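Local coordinates for BspA (BspA_V) (Streptococcus agalactiae serotype III, PDB 5DZ8), which is a cell wall-anchored streptococcal adhesin of the antigen I/II family, represented here by its variable domain, and probably mediates attachment of the bacterium to surfaces, at residues P31-H39 and G51-H59; V73-Y83 and F119-N130. All blocks are in the same frame, centred on the assembly; numbering follows the deposited sequence.

Neighbouring strand pairs of one sheet show how a broad antiparallel surface is built from local contacts. Interaction 1 is the hairpin of strands 34-42 and 47-63; interaction 2 joins strand 69-85 to strand 119-135, at one edge of the sheet within this chain. Their centres lie about 9 Å apart, because 47-63 and 69-85 are themselves adjacent: Lys52 N probably donates to Glu82 O at 2.7 Å, and Thr77 N to Lys56 O, also at 2.7 Å. On one face the two contacts share a layer of mostly apolar side chains, Phe35 touching Val76 and Leu78; at its border His39 CE1 lies 3.2 Å from Tyr81 OH. Phe147 of strand 144-167 touches side chains of both.

Interaction 1 of 2, residues P31-H39 and G51-H59; sequences PDGSFEFNH and GKLTGKVNH
Phe35 and Gly55, Phe37 and Leu53, and His39 and Gly51 are hydrogen-bonded antiparallel pairs, each closed by two N-H...O bonds, and Val57 N extends the series to Gly33 O (2.9 Å).

Ring contacts use the glycines. The Phe35 ring, its CG set between the backbone N and the carbonyl carbon (chi1 70°), folds back across the neighbouring strand, and Gly55 CA sits over its face 3.8 Å from the centroid. His39 repeats the pattern, laying its imidazole face over Gly51 CA. With only hydrogens on CA, Gly55 and Gly51 let the two rings lie directly over the backbone.

Polar groups gather on the face bearing Glu36, Asn38 and Lys52. Lys52 NZ makes a salt bridge with Glu36 OE2 (2.8 Å), coming from above the carboxylate plane, whereas Asn38 ND2 takes the anti lone pair of that oxygen. Two donors thus grip one atom, and Asn38 OD1 adds a weak bond to Lys52 NZ.

At the end remote from the hairpin turn, Lys56, bent only at its last torsion, brings NZ to Asp32 O (2.9 Å). His59 NE2 meets Pro31 O (3.1 Å) in the plane of its ring, while its ND1 bonds Tyr165 OH of the second subunit. A water accepts from His59 N and lies close enough to Asp32 O and Val57 O to donate to them. Asp32 OD1 accepts from Ser34 N and OG, the former closing an Asx turn that leads into an antiparallel beta hairpin within the adhesin's variable domain.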
loop_
_atom_site.group_PDB
_atom_site.type_symbol
_atom_site.label_atom_id
_atom_site.label_comp_id
_atom_site.label_asym_id
_atom_site.label_seq_id
_atom_site.Cartn_x
_atom_site.Cartn_y
_atom_site.Cartn_z
ATOM N N PRO A 31 -23.697 -8.121 25.932
ATOM C CA PRO A 31 -23.169 -7.565 27.154
ATOM C C PRO A 31 -21.967 -8.277 27.733
ATOM O O PRO A 31 -21.234 -7.673 28.488
ATOM C CB PRO A 31 -24.364 -7.676 28.144
ATOM C CG PRO A 31 -25.572 -7.687 27.259
ATOM C CD PRO A 31 -25.151 -8.354 25.991
ATOM N N ASP A 32 -21.791 -9.552 27.439
ATOM C CA ASP A 32 -20.591 -10.262 27.885
ATOM C C ASP A 32 -19.295 -9.801 27.110
ATOM O O ASP A 32 -18.225 -10.266 27.419
ATOM C CB ASP A 32 -20.784 -11.783 27.750
ATOM C CG ASP A 32 -20.732 -12.295 26.265
ATOM O OD1 ASP A 32 -20.573 -11.495 25.321
ATOM O OD2 ASP A 32 -20.860 -13.530 26.026
ATOM N N GLY A 33 -19.400 -8.958 26.088
ATOM C CA GLY A 33 -18.233 -8.406 25.403
ATOM C C GLY A 33 -18.115 -8.924 23.993
ATOM O O GLY A 33 -17.289 -8.434 23.230
ATOM N N SER A 34 -18.927 -9.912 23.635
ATOM C CA SER A 34 -18.896 -10.496 22.313
ATOM C C SER A 34 -19.197 -9.455 21.280
ATOM O O SER A 34 -20.097 -8.586 21.480
ATOM C CB SER A 34 -19.936 -11.615 22.192
ATOM O OG SER A 34 -19.530 -12.679 22.980
ATOM N N PHE A 35 -18.468 -9.518 20.175
ATOM C CA PHE A 35 -18.734 -8.589 19.114
ATOM C C PHE A 35 -18.451 -9.131 17.755
ATOM O O PHE A 35 -17.678 -10.056 17.580
ATOM C CB PHE A 35 -17.959 -7.273 19.321
ATOM C CG PHE A 35 -16.459 -7.392 19.121
ATOM C CD1 PHE A 35 -15.911 -7.362 17.860
ATOM C CD2 PHE A 35 -15.585 -7.572 20.226
ATOM C CE1 PHE A 35 -14.522 -7.469 17.685
ATOM C CE2 PHE A 35 -14.207 -7.666 20.053
ATOM C CZ PHE A 35 -13.665 -7.623 18.788
ATOM N N GLU A 36 -18.990 -8.417 16.793
ATOM C CA GLU A 36 -18.843 -8.715 15.414
ATOM C C GLU A 36 -19.024 -7.432 14.583
ATOM O O GLU A 36 -20.104 -6.814 14.573
ATOM C CB GLU A 36 -19.907 -9.737 15.063
ATOM C CG GLU A 36 -20.086 -9.960 13.595
ATOM C CD GLU A 36 -21.232 -10.892 13.285
ATOM O OE1 GLU A 36 -21.473 -11.833 14.089
ATOM O OE2 GLU A 36 -21.885 -10.662 12.223
ATOM N N PHE A 37 -17.943 -7.058 13.911
ATOM C CA PHE A 37 -17.953 -6.054 12.836
ATOM C C PHE A 37 -18.215 -6.652 11.463
ATOM O O PHE A 37 -17.582 -7.599 11.096
ATOM C CB PHE A 37 -16.587 -5.368 12.760
ATOM C CG PHE A 37 -16.318 -4.463 13.915
ATOM C CD1 PHE A 37 -16.931 -3.221 13.982
ATOM C CD2 PHE A 37 -15.502 -4.859 14.949
ATOM C CE1 PHE A 37 -16.695 -2.391 15.052
ATOM C CE2 PHE A 37 -15.227 -4.003 16.009
ATOM C CZ PHE A 37 -15.812 -2.768 16.050
ATOM N N ASN A 38 -19.100 -6.044 10.696
ATOM C CA ASN A 38 -19.356 -6.437 9.290
ATOM C C ASN A 38 -18.997 -5.277 8.395
ATOM O O ASN A 38 -19.360 -4.195 8.690
ATOM C CB ASN A 38 -20.838 -6.798 9.167
ATOM C CG ASN A 38 -21.127 -8.170 9.766
ATOM O OD1 ASN A 38 -20.746 -9.184 9.192
ATOM N ND2 ASN A 38 -21.739 -8.213 10.941
ATOM N N HIS A 39 -18.258 -5.481 7.331
ATOM C CA HIS A 39 -18.034 -4.428 6.342
ATOM C C HIS A 39 -18.296 -4.865 4.876
ATOM O O HIS A 39 -17.959 -5.982 4.458
ATOM C CB HIS A 39 -16.640 -3.830 6.505
ATOM C CG HIS A 39 -15.513 -4.664 5.959
ATOM N ND1 HIS A 39 -14.684 -5.421 6.766
ATOM C CD2 HIS A 39 -15.031 -4.807 4.697
ATOM C CE1 HIS A 39 -13.748 -5.992 6.031
ATOM N NE2 HIS A 39 -13.940 -5.644 4.772
ATOM N N GLY A 51 -16.784 -8.571 4.656
ATOM C CA GLY A 51 -15.781 -8.938 5.622
ATOM C C GLY A 51 -16.448 -8.943 6.983
ATOM O O GLY A 51 -17.381 -8.216 7.215
ATOM N N LYS A 52 -15.982 -9.813 7.852
ATOM C CA LYS A 52 -16.511 -9.989 9.169
ATOM C C LYS A 52 -15.340 -10.270 10.111
ATOM O O LYS A 52 -14.573 -11.203 9.887
ATOM C CB LYS A 52 -17.465 -11.166 9.223
ATOM C CG LYS A 52 -18.122 -11.361 10.584
ATOM C CD LYS A 52 -18.620 -12.774 10.861
ATOM C CE LYS A 52 -19.717 -13.165 9.921
ATOM N NZ LYS A 52 -20.908 -12.335 10.194
ATOM N N LEU A 53 -15.203 -9.431 11.131
ATOM C CA LEU A 53 -14.242 -9.637 12.204
ATOM C C LEU A 53 -15.019 -9.909 13.497
ATOM O O LEU A 53 -15.810 -9.056 13.914
ATOM C CB LEU A 53 -13.408 -8.377 12.407
ATOM C CG LEU A 53 -12.249 -8.458 13.416
ATOM C CD1 LEU A 53 -11.133 -9.380 12.936
ATOM C CD2 LEU A 53 -11.680 -7.061 13.632
ATOM N N THR A 54 -14.765 -11.066 14.110
ATOM C CA THR A 54 -15.384 -11.487 15.354
ATOM C C THR A 54 -14.373 -11.478 16.470
ATOM O O THR A 54 -13.199 -11.690 16.260
ATOM C CB THR A 54 -15.907 -12.926 15.249
ATOM O OG1 THR A 54 -14.867 -13.746 14.703
ATOM C CG2 THR A 54 -17.100 -12.963 14.288
ATOM N N GLY A 55 -14.861 -11.240 17.667
ATOM C CA GLY A 55 -14.017 -11.164 18.821
ATOM C C GLY A 55 -14.783 -11.028 20.130
ATOM O O GLY A 55 -15.965 -11.123 20.151
ATOM N N LYS A 56 -14.079 -10.759 21.211
ATOM C CA LYS A 56 -14.700 -10.596 22.505
ATOM C C LYS A 56 -13.849 -9.745 23.395
ATOM O O LYS A 56 -12.664 -10.016 23.546
ATOM C CB LYS A 56 -14.859 -11.915 23.179
ATOM C CG LYS A 56 -15.754 -11.825 24.404
ATOM C CD LYS A 56 -15.894 -13.192 24.991
ATOM C CE LYS A 56 -16.742 -13.159 26.259
ATOM N NZ LYS A 56 -16.118 -12.280 27.255
ATOM N N VAL A 57 -14.462 -8.723 23.988
ATOM C CA VAL A 57 -13.815 -7.929 25.021
ATOM C C VAL A 57 -14.042 -8.640 26.325
ATOM O O VAL A 57 -15.187 -9.014 26.642
ATOM C CB VAL A 57 -14.361 -6.496 25.088
ATOM C CG1 VAL A 57 -13.604 -5.664 26.115
ATOM C CG2 VAL A 57 -14.212 -5.837 23.721
ATOM N N ASN A 58 -12.942 -8.866 27.054
ATOM C CA ASN A 58 -13.019 -9.491 28.377
ATOM C C ASN A 58 -13.062 -8.443 29.448
ATOM O O ASN A 58 -12.058 -7.789 29.771
ATOM C CB ASN A 58 -11.905 -10.504 28.554
ATOM C CG ASN A 58 -11.889 -11.516 27.424
ATOM O OD1 ASN A 58 -12.834 -12.291 27.291
ATOM N ND2 ASN A 58 -10.839 -11.475 26.563
ATOM N N HIS A 59 -14.254 -8.234 29.977
ATOM C CA HIS A 59 -14.425 -7.225 30.997
ATOM C C HIS A 59 -15.289 -7.724 32.156
ATOM O O HIS A 59 -16.014 -8.701 32.045
ATOM C CB HIS A 59 -15.002 -5.920 30.379
ATOM C CG HIS A 59 -16.318 -6.105 29.700
ATOM N ND1 HIS A 59 -16.630 -5.466 28.535
ATOM C CD2 HIS A 59 -17.369 -6.893 29.978
ATOM C CE1 HIS A 59 -17.827 -5.826 28.129
ATOM N NE2 HIS A 59 -18.300 -6.701 28.990
HETATM O O HOH W 1 -16.170 -10.008 29.062
#

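Interaction 2 of 2, residues V73-Y83 and F119-N130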
loop_
_atom_site.group_PDB
_atom_site.type_symbol
_atom_site.label_atom_id
_atom_site.label_comp_id
_atom_site.label_asym_id
_atom_site.label_seq_id
_atom_site.Cartn_x
_atom_site.Cartn_y
_atom_site.Cartn_z
ATOM N N VAL A 73 -11.474 -3.547 32.108
ATOM C CA VAL A 73 -11.332 -3.995 30.743
ATOM C C VAL A 73 -10.000 -4.722 30.676
ATOM O O VAL A 73 -8.976 -4.103 30.450
ATOM C CB VAL A 73 -11.378 -2.837 29.760
ATOM C CG1 VAL A 73 -11.465 -3.342 28.313
ATOM C CG2 VAL A 73 -12.542 -1.918 30.088
ATOM N N ASP A 74 -10.057 -6.043 30.824
ATOM C CA ASP A 74 -8.875 -6.877 31.026
ATOM C C ASP A 74 -8.103 -7.075 29.746
ATOM O O ASP A 74 -6.909 -6.753 29.699
ATOM C CB ASP A 74 -9.256 -8.203 31.660
ATOM C CG ASP A 74 -9.882 -8.013 33.042
ATOM O OD1 ASP A 74 -9.272 -7.283 33.876
ATOM O OD2 ASP A 74 -11.018 -8.525 33.272
ATOM N N SER A 75 -8.798 -7.509 28.698
ATOM C CA SER A 75 -8.182 -7.745 27.427
ATOM C C SER A 75 -9.227 -7.794 26.331
ATOM O O SER A 75 -10.401 -7.723 26.611
ATOM C CB SER A 75 -7.464 -9.080 27.520
ATOM O OG SER A 75 -8.444 -10.108 27.694
ATOM N N VAL A 76 -8.785 -7.986 25.093
ATOM C CA VAL A 76 -9.681 -8.178 23.991
ATOM C C VAL A 76 -9.167 -9.290 23.077
ATOM O O VAL A 76 -7.988 -9.317 22.754
ATOM C CB VAL A 76 -9.903 -6.890 23.194
ATOM C CG1 VAL A 76 -8.590 -6.267 22.721
ATOM C CG2 VAL A 76 -10.828 -7.164 22.018
ATOM N N THR A 77 -10.064 -10.211 22.698
ATOM C CA THR A 77 -9.666 -11.334 21.941
ATOM C C THR A 77 -10.244 -11.217 20.563
ATOM O O THR A 77 -11.418 -10.956 20.432
ATOM C CB THR A 77 -10.141 -12.637 22.609
ATOM O OG1 THR A 77 -9.493 -12.747 23.870
ATOM C CG2 THR A 77 -9.729 -13.842 21.763
ATOM N N LEU A 78 -9.422 -11.400 19.542
ATOM C CA LEU A 78 -9.922 -11.575 18.193
ATOM C C LEU A 78 -10.009 -13.067 17.825
ATOM O O LEU A 78 -9.028 -13.785 17.952
ATOM C CB LEU A 78 -9.052 -10.853 17.180
ATOM C CG LEU A 78 -8.952 -9.309 17.197
ATOM C CD1 LEU A 78 -10.296 -8.570 17.221
ATOM C CD2 LEU A 78 -8.100 -8.841 18.349
ATOM N N TYR A 79 -11.165 -13.479 17.314
ATOM C CA TYR A 79 -11.416 -14.851 16.924
ATOM C C TYR A 79 -11.142 -15.039 15.450
ATOM O O TYR A 79 -10.164 -15.681 15.083
ATOM C CB TYR A 79 -12.855 -15.261 17.240
ATOM C CG TYR A 79 -13.254 -15.272 18.717
ATOM C CD1 TYR A 79 -12.342 -15.501 19.734
ATOM C CD2 TYR A 79 -14.597 -15.131 19.076
ATOM C CE1 TYR A 79 -12.741 -15.504 21.061
ATOM C CE2 TYR A 79 -15.009 -15.166 20.396
ATOM C CZ TYR A 79 -14.082 -15.338 21.383
ATOM O OH TYR A 79 -14.536 -15.362 22.658
ATOM N N LYS A 80 -11.971 -14.462 14.588
ATOM C CA LYS A 80 -11.868 -14.762 13.173
ATOM C C LYS A 80 -12.001 -13.539 12.298
ATOM O O LYS A 80 -12.702 -12.596 12.629
ATOM C CB LYS A 80 -12.941 -15.776 12.770
ATOM C CG LYS A 80 -12.692 -17.167 13.318
ATOM C CD LYS A 80 -13.623 -18.233 12.711
ATOM C CE LYS A 80 -13.578 -19.565 13.475
ATOM N NZ LYS A 80 -12.161 -20.041 13.743
ATOM N N TYR A 81 -11.352 -13.606 11.154
ATOM C CA TYR A 81 -11.646 -12.750 10.046
ATOM C C TYR A 81 -12.083 -13.558 8.844
ATOM O O TYR A 81 -11.302 -14.343 8.310
ATOM C CB TYR A 81 -10.454 -11.875 9.671
ATOM C CG TYR A 81 -10.771 -10.919 8.525
ATOM C CD1 TYR A 81 -11.662 -9.862 8.703
ATOM C CD2 TYR A 81 -10.222 -11.112 7.255
ATOM C CE1 TYR A 81 -11.987 -9.008 7.653
ATOM C CE2 TYR A 81 -10.546 -10.267 6.192
ATOM C CZ TYR A 81 -11.414 -9.221 6.395
ATOM O OH TYR A 81 -11.729 -8.388 5.353
ATOM N N GLU A 82 -13.308 -13.290 8.408
ATOM C CA GLU A 82 -13.903 -13.923 7.283
ATOM C C GLU A 82 -14.287 -12.931 6.176
ATOM O O GLU A 82 -14.710 -11.782 6.464
ATOM C CB GLU A 82 -15.185 -14.640 7.710
ATOM C CG GLU A 82 -14.965 -15.783 8.684
ATOM C CD GLU A 82 -16.206 -16.130 9.494
ATOM O OE1 GLU A 82 -17.331 -15.988 8.969
ATOM O OE2 GLU A 82 -16.073 -16.558 10.667
ATOM N N TYR A 83 -14.167 -13.424 4.930
ATOM C CA TYR A 83 -14.478 -12.698 3.769
ATOM C C TYR A 83 -15.241 -13.561 2.823
ATOM O O TYR A 83 -14.757 -14.607 2.434
ATOM C CB TYR A 83 -13.217 -12.151 3.105
ATOM C CG TYR A 83 -13.537 -11.328 1.855
ATOM C CD1 TYR A 83 -13.978 -10.010 1.935
ATOM C CD2 TYR A 83 -13.466 -11.895 0.603
ATOM C CE1 TYR A 83 -14.259 -9.279 0.784
ATOM C CE2 TYR A 83 -13.782 -11.180 -0.556
ATOM C CZ TYR A 83 -14.154 -9.876 -0.471
ATOM O OH TYR A 83 -14.436 -9.198 -1.643
ATOM N N PHE A 119 -12.971 -16.794 2.138
ATOM C CA PHE A 119 -12.090 -17.501 3.081
ATOM C C PHE A 119 -12.429 -17.159 4.509
ATOM O O PHE A 119 -13.185 -16.206 4.796
ATOM C CB PHE A 119 -10.618 -17.168 2.822
ATOM C CG PHE A 119 -10.298 -15.698 3.016
ATOM C CD1 PHE A 119 -10.125 -15.152 4.305
ATOM C CD2 PHE A 119 -10.288 -14.826 1.921
ATOM C CE1 PHE A 119 -9.860 -13.795 4.471
ATOM C CE2 PHE A 119 -10.050 -13.475 2.101
ATOM C CZ PHE A 119 -9.814 -12.968 3.370
ATOM N N ALA A 120 -11.790 -17.908 5.412
ATOM C CA ALA A 120 -11.831 -17.620 6.831
ATOM C C ALA A 120 -10.485 -17.879 7.471
ATOM O O ALA A 120 -9.920 -18.946 7.315
ATOM C CB ALA A 120 -12.900 -18.462 7.505
ATOM N N GLU A 121 -9.985 -16.902 8.196
ATOM C CA GLU A 121 -8.744 -17.030 8.908
ATOM C C GLU A 121 -9.037 -16.962 10.386
ATOM O O GLU A 121 -9.815 -16.108 10.850
ATOM C CB GLU A 121 -7.855 -15.828 8.617
ATOM C CG GLU A 121 -7.542 -15.606 7.154
ATOM C CD GLU A 121 -6.727 -16.747 6.546
ATOM O OE1 GLU A 121 -5.996 -17.407 7.295
ATOM O OE2 GLU A 121 -6.828 -16.985 5.320
ATOM N N THR A 122 -8.352 -17.804 11.115
ATOM C CA THR A 122 -8.430 -17.882 12.532
ATOM C C THR A 122 -7.276 -17.136 13.159
ATOM O O THR A 122 -6.141 -17.429 12.900
ATOM C CB THR A 122 -8.380 -19.352 13.013
ATOM O OG1 THR A 122 -9.566 -20.006 12.569
ATOM C CG2 THR A 122 -8.345 -19.421 14.526
ATOM N N LEU A 123 -7.587 -16.227 14.058
ATOM C CA LEU A 123 -6.568 -15.474 14.760
ATOM C C LEU A 123 -6.389 -16.028 16.164
ATOM O O LEU A 123 -5.303 -16.389 16.543
ATOM C CB LEU A 123 -6.998 -14.006 14.858
ATOM C CG LEU A 123 -6.845 -13.109 13.627
ATOM C CD1 LEU A 123 -7.844 -13.420 12.581
ATOM C CD2 LEU A 123 -7.052 -11.673 14.026
ATOM N N ASN A 124 -7.475 -16.057 16.947
ATOM C CA ASN A 124 -7.437 -16.398 18.362
ATOM C C ASN A 124 -6.353 -15.670 19.135
ATOM O O ASN A 124 -5.654 -16.261 19.905
ATOM C CB ASN A 124 -7.366 -17.917 18.544
ATOM C CG ASN A 124 -8.619 -18.613 18.080
ATOM O OD1 ASN A 124 -9.700 -18.016 17.973
ATOM N ND2 ASN A 124 -8.491 -19.894 17.784
ATOM N N LYS A 125 -6.245 -14.366 18.921
ATOM C CA LYS A 125 -5.268 -13.511 19.598
ATOM C C LYS A 125 -5.890 -12.630 20.647
ATOM O O LYS A 125 -6.862 -11.936 20.354
ATOM C CB LYS A 125 -4.478 -12.722 18.580
ATOM C CG LYS A 125 -3.432 -13.631 17.915
ATOM C CD LYS A 125 -2.876 -13.004 16.655
ATOM C CE LYS A 125 -1.390 -13.282 16.432
ATOM N NZ LYS A 125 -1.212 -14.488 15.617
ATOM N N THR A 126 -5.362 -12.731 21.880
ATOM C CA THR A 126 -5.723 -11.939 22.997
ATOM C C THR A 126 -4.676 -10.883 23.261
ATOM O O THR A 126 -3.530 -11.214 23.379
ATOM C CB THR A 126 -5.907 -12.817 24.207
ATOM O OG1 THR A 126 -6.880 -13.775 23.861
ATOM C CG2 THR A 126 -6.407 -11.992 25.397
ATOM N N LEU A 127 -5.092 -9.627 23.265
ATOM C CA LEU A 127 -4.286 -8.483 23.513
ATOM C C LEU A 127 -4.657 -7.928 24.879
ATOM O O LEU A 127 -5.807 -7.525 25.125
ATOM C CB LEU A 127 -4.572 -7.427 22.466
ATOM C CG LEU A 127 -4.750 -7.832 20.990
ATOM C CD1 LEU A 127 -4.791 -6.585 20.118
ATOM C CD2 LEU A 127 -3.681 -8.758 20.469
ATOM N N GLN A 128 -3.678 -7.866 25.766
ATOM C CA GLN A 128 -3.894 -7.395 27.145
ATOM C C GLN A 128 -4.082 -5.870 27.181
ATOM O O GLN A 128 -3.467 -5.168 26.449
ATOM C CB GLN A 128 -2.764 -7.849 28.065
ATOM C CG GLN A 128 -2.635 -9.365 28.157
ATOM C CD GLN A 128 -3.708 -10.016 29.022
ATOM O OE1 GLN A 128 -4.065 -9.527 30.085
ATOM N NE2 GLN A 128 -4.210 -11.141 28.568
ATOM N N LEU A 129 -4.997 -5.406 28.007
ATOM C CA LEU A 129 -5.339 -4.017 28.096
ATOM C C LEU A 129 -5.157 -3.601 29.518
ATOM O O LEU A 129 -4.549 -2.600 29.731
ATOM C CB LEU A 129 -6.830 -3.776 27.662
ATOM C CG LEU A 129 -7.156 -4.155 26.223
ATOM C CD1 LEU A 129 -8.634 -4.148 25.941
ATOM C CD2 LEU A 129 -6.443 -3.232 25.260
ATOM N N ASN A 130 -5.740 -4.328 30.476
ATOM C CA ASN A 130 -5.669 -3.958 31.923
ATOM C C ASN A 130 -6.023 -2.526 32.195
ATOM O O ASN A 130 -5.208 -1.745 32.670
ATOM C CB ASN A 130 -4.282 -4.213 32.503
ATOM C CG ASN A 130 -3.855 -5.647 32.327
ATOM O OD1 ASN A 130 -4.562 -6.568 32.735
ATOM N ND2 ASN A 130 -2.745 -5.844 31.666
HETATM O O HOH W 2 -12.009 -18.994 16.778
#
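Leu129 enters the contact as a knob: its CD1 lies between Val73 CG1 (3.8 Å) and Val76 CG1 (3.9 Å), in a hollow floored by the backbone of Ser75. Farther along, Leu123 spreads its two methyls, CD2 against Leu78 CB and CD1 beside Tyr81 N and CB. At the far end the bump belongs to Tyr83, whose CB rests over one face of the Phe119 ring, 3.8 Å from its centroid. That ring is swung across the neighbouring strand by its first torsion (chi1 62°), which sets CG between N and C; its edge meets Tyr81 CD2 (3.9 Å). The Tyr83 and Phe119 rings are tilted by 27° yet slid so far apart that they barely overlap.

The backbone sets part of this relief: the pairing shifts by one residue between Leu78 and Lys80, at a G1 beta bulge where Asn124 and Lys125 both face Leu78, and Leu123 points toward strand 73-83. Tyr79 O there accepts from both Leu123 N (2.8 Å) and Asn124 N, and near the end of the contact Asp74 O likewise holds Leu129 N and Asn130 N, both reaching it from the same face of its plane.

Polar groups meet on the face carrying Thr77 and Lys80. The hydroxyls of Thr77 and Thr126 bond at 2.8 Å between OG1 atoms. Lys80 lies alongside Thr122 and curls at its tip to bond Thr122 OG1, while a water joins Lys80 NZ to Asn124 OD1.

The chemistry is therefore two-sided: mostly leucines, a valine and aromatic rings cover the face turned to Phe98, Phe109 and Phe147 of the three-stranded sheet, with Glu121 paired to Lys111, whereas hydroxyls and an ammonium group mark the other, consistent with a beta sandwich that buries one side of each sheet.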